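Local coordinates for glycosyltransferase (duf1792) (Streptococcus sanguinis, PDB 5V4A), which transfers sugars as the C-terminal GT-D-fold glycosyltransferase domain of a longer protein, and binds UDP in the pocket of that domain, at residues I82-Q85 with N86-L90; H95-E98 with K99-I103. All blocks are in the same frame, centred on the assembly; numbering follows the deposited sequence.

Interaction 1 (I82-Q85 with N86-L90); sequences IDAQ and NFWSL
Ala-84 and Trp-88 meet on the buried side of the first turns of helix 82-103. The amide of Trp-88 donates to Ala-84 O at 3.0 Å, and the same carbonyl oxygen lies 3.2 Å from CD1 of the indole, at a slant to the ring. The small methyl of Ala-84 suits this side, for its CB reaches CD1 of Trp-88 at 4.4 Å while also touching Asp-120. Three more carbonyls of 82-85 are satisfied in the same i to i+4 pattern: Ile-82 O by Asn-86 N at 2.9 Å, Asp-83 O by Phe-87 N and Gln-85 O by Ser-89 N. The helix is the connection of a beta-alpha-beta unit, strand 66-70 to strand 110-111, within the GT-D fold of the glycosyltransferase domain, and near its start Ser-81 OG is hydrogen-bonded to the amide of Ala-84. Gln-85 extends beyond CG and turns NE2 back to the carbonyl of Tyr-80, a weak bond. On the exposed side Asn-86 has CG beside its own N (chi1 -73°), which folds the amide back over the preceding turn. ND2 then stands 3.0 Å from Ile-82 O, but at an angle too poor for a hydrogen bond, and 3.8 Å from CG1 of Ile-82. The broad indole fits the inner side, resting on Pro-71, Val-73 and Asp-30, while CD2 of Phe-87 stands 3.7 Å above the indole plane, over its centre.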
loop_
_atom_site.group_PDB
_atom_site.type_symbol
_atom_site.label_atom_id
_atom_site.label_comp_id
_atom_site.label_asym_id
_atom_site.label_seq_id
_atom_site.Cartn_x
_atom_site.Cartn_y
_atom_site.Cartn_z
ATOM N N ILE A 82 23.483 -7.348 9.227
ATOM C CA ILE A 82 24.580 -8.304 9.350
ATOM C C ILE A 82 24.248 -9.378 10.382
ATOM O O ILE A 82 24.686 -10.531 10.259
ATOM C CB ILE A 82 25.899 -7.566 9.669
ATOM C CG1 ILE A 82 27.096 -8.498 9.475
ATOM C CG2 ILE A 82 25.882 -6.999 11.078
ATOM C CD1 ILE A 82 27.222 -9.024 8.053
ATOM N N ASP A 83 23.477 -9.028 11.415
ATOM C CA ASP A 83 23.055 -10.032 12.386
ATOM C C ASP A 83 22.186 -11.086 11.720
ATOM O O ASP A 83 22.371 -12.288 11.943
ATOM C CB ASP A 83 22.285 -9.369 13.523
ATOM C CG ASP A 83 23.195 -8.686 14.521
ATOM O OD1 ASP A 83 24.419 -8.947 14.487
ATOM O OD2 ASP A 83 22.680 -7.890 15.336
ATOM N N ALA A 84 21.242 -10.652 10.883
ATOM C CA ALA A 84 20.412 -11.611 10.165
ATOM C C ALA A 84 21.244 -12.411 9.172
ATOM O O ALA A 84 21.085 -13.633 9.063
ATOM C CB ALA A 84 19.266 -10.888 9.458
ATOM N N GLN A 85 22.142 -11.742 8.445
ATOM C CA GLN A 85 23.003 -12.441 7.498
ATOM C C GLN A 85 23.771 -13.555 8.191
ATOM O O GLN A 85 23.867 -14.675 7.679
ATOM C CB GLN A 85 23.985 -11.461 6.864
ATOM C CG GLN A 85 23.352 -10.338 6.088
ATOM C CD GLN A 85 24.390 -9.490 5.392
ATOM O OE1 GLN A 85 25.185 -9.989 4.598
ATOM N NE2 GLN A 85 24.408 -8.202 5.710
ATOM N N ASN A 86 24.330 -13.255 9.367
ATOM C CA ASN A 86 25.096 -14.255 10.109
ATOM C C ASN A 86 24.213 -15.413 10.564
ATOM O O ASN A 86 24.660 -16.566 10.589
ATOM C CB ASN A 86 25.789 -13.598 11.302
ATOM C CG ASN A 86 26.960 -12.721 10.885
ATOM O OD1 ASN A 86 27.671 -13.028 9.928
ATOM N ND2 ASN A 86 27.151 -11.613 11.590
ATOM N N PHE A 87 22.964 -15.128 10.941
ATOM C CA PHE A 87 22.083 -16.193 11.413
ATOM C C PHE A 87 21.730 -17.167 10.297
ATOM O O PHE A 87 21.862 -18.385 10.460
ATOM C CB PHE A 87 20.799 -15.627 12.017
ATOM C CG PHE A 87 19.740 -16.680 12.229
ATOM C CD1 PHE A 87 19.843 -17.587 13.275
ATOM C CD2 PHE A 87 18.665 -16.786 11.356
ATOM C CE1 PHE A 87 18.873 -18.581 13.455
ATOM C CE2 PHE A 87 17.697 -17.767 11.535
ATOM C CZ PHE A 87 17.802 -18.660 12.583
ATOM N N TRP A 88 21.235 -16.655 9.170
ATOM C CA TRP A 88 20.816 -17.536 8.084
ATOM C C TRP A 88 22.008 -18.233 7.443
ATOM O O TRP A 88 21.953 -19.434 7.163
ATOM C CB TRP A 88 20.042 -16.744 7.025
ATOM C CG TRP A 88 18.752 -16.174 7.518
ATOM C CD1 TRP A 88 18.471 -14.859 7.741
ATOM C CD2 TRP A 88 17.554 -16.899 7.823
ATOM N NE1 TRP A 88 17.178 -14.722 8.184
ATOM C CE2 TRP A 88 16.592 -15.959 8.237
ATOM C CE3 TRP A 88 17.204 -18.248 7.792
ATOM C CZ2 TRP A 88 15.301 -16.328 8.622
ATOM C CZ3 TRP A 88 15.914 -18.607 8.163
ATOM C CH2 TRP A 88 14.986 -17.659 8.577
ATOM N N SER A 89 23.096 -17.495 7.210
ATOM C CA SER A 89 24.182 -17.990 6.373
ATOM C C SER A 89 25.174 -18.863 7.125
ATOM O O SER A 89 25.862 -19.676 6.498
ATOM C CB SER A 89 24.913 -16.809 5.728
ATOM O OG SER A 89 26.278 -17.102 5.507
ATOM N N LEU A 90 25.272 -18.718 8.443
ATOM C CA LEU A 90 26.210 -19.499 9.230
ATOM C C LEU A 90 25.538 -20.398 10.256
ATOM O O LEU A 90 26.222 -21.229 10.864
ATOM C CB LEU A 90 27.208 -18.571 9.939
ATOM C CG LEU A 90 28.002 -17.658 9.003
ATOM C CD1 LEU A 90 28.954 -16.786 9.785
ATOM C CD2 LEU A 90 28.765 -18.496 7.992
#

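Interaction 2 (H95-E98 with K99-I103); sequences HFLE and KYKNI
Glu-98 meets both Lys-101 and Asn-102 on the exposed side of the last turns of helix 82-103, the crossover helix of a beta-alpha-beta unit in the GT-D fold. Its CB lies beside the amide of Lys-99. With CG anti to the backbone N (chi1 -166°) the chain heads towards the following turn, where CG comes 3.7 Å from ND2 of Asn-102. A bend at chi2 then brings CD across CE of Lys-101, at 3.7 Å. OE1 merely lies 3.5 Å from Asn-102 ND2, the carboxylate and amide planes being steeply turned against each other. The salt bridge belongs to OE2, which Lys-101 NZ meets at 2.9 Å on the syn side but 35° out of the carboxylate plane. Lys-101 suits the partnership because its long chain, bent at chi3, first lays CG against CD1 of Leu-97 and then brings the ammonium to the acid. Glu-98 is poorly ordered, so the salt bridge is probably not held rigidly. On the inner side the aromatic residues pack against helix 30-36, where Phe-96 and Tyr-100 both touch Met-33. CE2 of Tyr-100 packs on CB of Phe-96 at 4.0 Å, CD2 sits near Phe-96 O, and the phenol OH is hydrogen-bonded to His-92 NE2, which satisfies its polar end inside the protein. Backbone bonds join Tyr-100 N to Phe-96 O and Lys-101 N to Leu-97 O. Glu-98 O takes a weak bond from Asn-102 N and a firmer one from Asn-102 ND2, 2.8 Å long, with the oxygen only 8° out of the amide plane.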
loop_
_atom_site.group_PDB
_atom_site.type_symbol
_atom_site.label_atom_id
_atom_site.label_comp_id
_atom_site.label_asym_id
_atom_site.label_seq_id
_atom_site.Cartn_x
_atom_site.Cartn_y
_atom_site.Cartn_z
ATOM N N HIS A 95 22.616 -25.901 8.621
ATOM C CA HIS A 95 21.909 -27.065 9.146
ATOM C C HIS A 95 20.877 -27.598 8.159
ATOM O O HIS A 95 20.857 -28.797 7.862
ATOM C CB HIS A 95 21.233 -26.736 10.480
ATOM C CG HIS A 95 22.130 -26.872 11.673
ATOM N ND1 HIS A 95 22.799 -25.803 12.232
ATOM C CD2 HIS A 95 22.470 -27.955 12.412
ATOM C CE1 HIS A 95 23.507 -26.223 13.266
ATOM N NE2 HIS A 95 23.326 -27.525 13.395
ATOM N N PHE A 96 20.010 -26.727 7.636
ATOM C CA PHE A 96 18.738 -27.177 7.077
ATOM C C PHE A 96 18.572 -26.946 5.578
ATOM O O PHE A 96 17.468 -27.159 5.063
ATOM C CB PHE A 96 17.572 -26.505 7.811
ATOM C CG PHE A 96 17.582 -26.712 9.295
ATOM C CD1 PHE A 96 17.677 -27.985 9.832
ATOM C CD2 PHE A 96 17.492 -25.630 10.156
ATOM C CE1 PHE A 96 17.692 -28.183 11.209
ATOM C CE2 PHE A 96 17.505 -25.815 11.531
ATOM C CZ PHE A 96 17.607 -27.099 12.060
ATOM N N LEU A 97 19.612 -26.518 4.857
ATOM C CA LEU A 97 19.414 -26.212 3.441
ATOM C C LEU A 97 18.958 -27.440 2.665
ATOM O O LEU A 97 18.046 -27.355 1.832
ATOM C CB LEU A 97 20.689 -25.644 2.820
ATOM C CG LEU A 97 20.589 -25.413 1.304
ATOM C CD1 LEU A 97 19.407 -24.510 0.942
ATOM C CD2 LEU A 97 21.883 -24.855 0.738
ATOM N N GLU A 98 19.566 -28.598 2.940
ATOM C CA GLU A 98 19.187 -29.817 2.240
ATOM C C GLU A 98 17.792 -30.290 2.627
ATOM O O GLU A 98 17.145 -30.981 1.833
ATOM C CB GLU A 98 20.216 -30.917 2.515
ATOM C CG GLU A 98 20.116 -32.129 1.593
ATOM C CD GLU A 98 20.468 -31.807 0.152
ATOM O OE1 GLU A 98 19.907 -32.452 -0.761
ATOM O OE2 GLU A 98 21.318 -30.920 -0.068
ATOM N N LYS A 99 17.298 -29.901 3.807
ATOM C CA LYS A 99 15.909 -30.192 4.149
ATOM C C LYS A 99 14.960 -29.293 3.364
ATOM O O LYS A 99 13.937 -29.761 2.843
ATOM C CB LYS A 99 15.678 -30.020 5.653
ATOM C CG LYS A 99 16.188 -31.190 6.500
ATOM C CD LYS A 99 15.516 -31.250 7.864
ATOM C CE LYS A 99 16.192 -32.303 8.731
ATOM N NZ LYS A 99 15.988 -33.652 8.131
ATOM N N TYR A 100 15.290 -28.005 3.255
ATOM C CA TYR A 100 14.477 -27.104 2.440
ATOM C C TYR A 100 14.366 -27.610 1.008
ATOM O O TYR A 100 13.266 -27.688 0.452
ATOM C CB TYR A 100 15.056 -25.690 2.460
ATOM C CG TYR A 100 14.741 -24.902 3.711
ATOM C CD1 TYR A 100 13.455 -24.450 3.958
ATOM C CD2 TYR A 100 15.736 -24.590 4.631
ATOM C CE1 TYR A 100 13.161 -23.715 5.092
ATOM C CE2 TYR A 100 15.453 -23.858 5.776
ATOM C CZ TYR A 100 14.165 -23.424 6.002
ATOM O OH TYR A 100 13.867 -22.693 7.133
ATOM N N LYS A 101 15.500 -27.962 0.394
ATOM C CA LYS A 101 15.467 -28.460 -0.978
ATOM C C LYS A 101 14.707 -29.781 -1.090
ATOM O O LYS A 101 14.095 -30.056 -2.128
ATOM C CB LYS A 101 16.893 -28.603 -1.521
ATOM C CG LYS A 101 17.644 -27.288 -1.568
ATOM C CD LYS A 101 19.049 -27.422 -2.126
ATOM C CE LYS A 101 19.807 -28.577 -1.498
ATOM N NZ LYS A 101 21.237 -28.655 -1.953
ATOM N N ASN A 102 14.705 -30.592 -0.030
ATOM C CA ASN A 102 14.000 -31.869 -0.085
ATOM C C ASN A 102 12.493 -31.701 0.090
ATOM O O ASN A 102 11.710 -32.373 -0.592
ATOM C CB ASN A 102 14.561 -32.826 0.961
ATOM C CG ASN A 102 15.565 -33.794 0.375
ATOM O OD1 ASN A 102 15.194 -34.762 -0.288
ATOM N ND2 ASN A 102 16.846 -33.532 0.608
ATOM N N ILE A 103 12.066 -30.835 1.009
ATOM C CA ILE A 103 10.639 -30.664 1.267
ATOM C C ILE A 103 10.010 -29.690 0.271
ATOM O O ILE A 103 8.898 -29.913 -0.217
ATOM C CB ILE A 103 10.406 -30.186 2.716
ATOM C CG1 ILE A 103 11.001 -31.164 3.739
ATOM C CG2 ILE A 103 8.914 -29.980 2.968
ATOM C CD1 ILE A 103 11.158 -30.565 5.137
#

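How the interactions relate
Interactions 1 and 2 follow one another along helix 82-103, their centres 17 Å apart and their nearest atoms about 5 Å, without touching. His-92, in the part of the helix between them, bridges the two: its ring meets Trp-88 edge-to-face, and it also packs against Phe-96 and Tyr-100. Helix 30-36 is a neighbour common to both, met by side chains of interaction 1 and of interaction 2. Neither contact lines the UDP site directly. The side chain of Trp-88 is about 9 Å from the bound UDP and about 8 Å from that of Arg-116, while that of Tyr-100 is about 11 Å from the nucleotide.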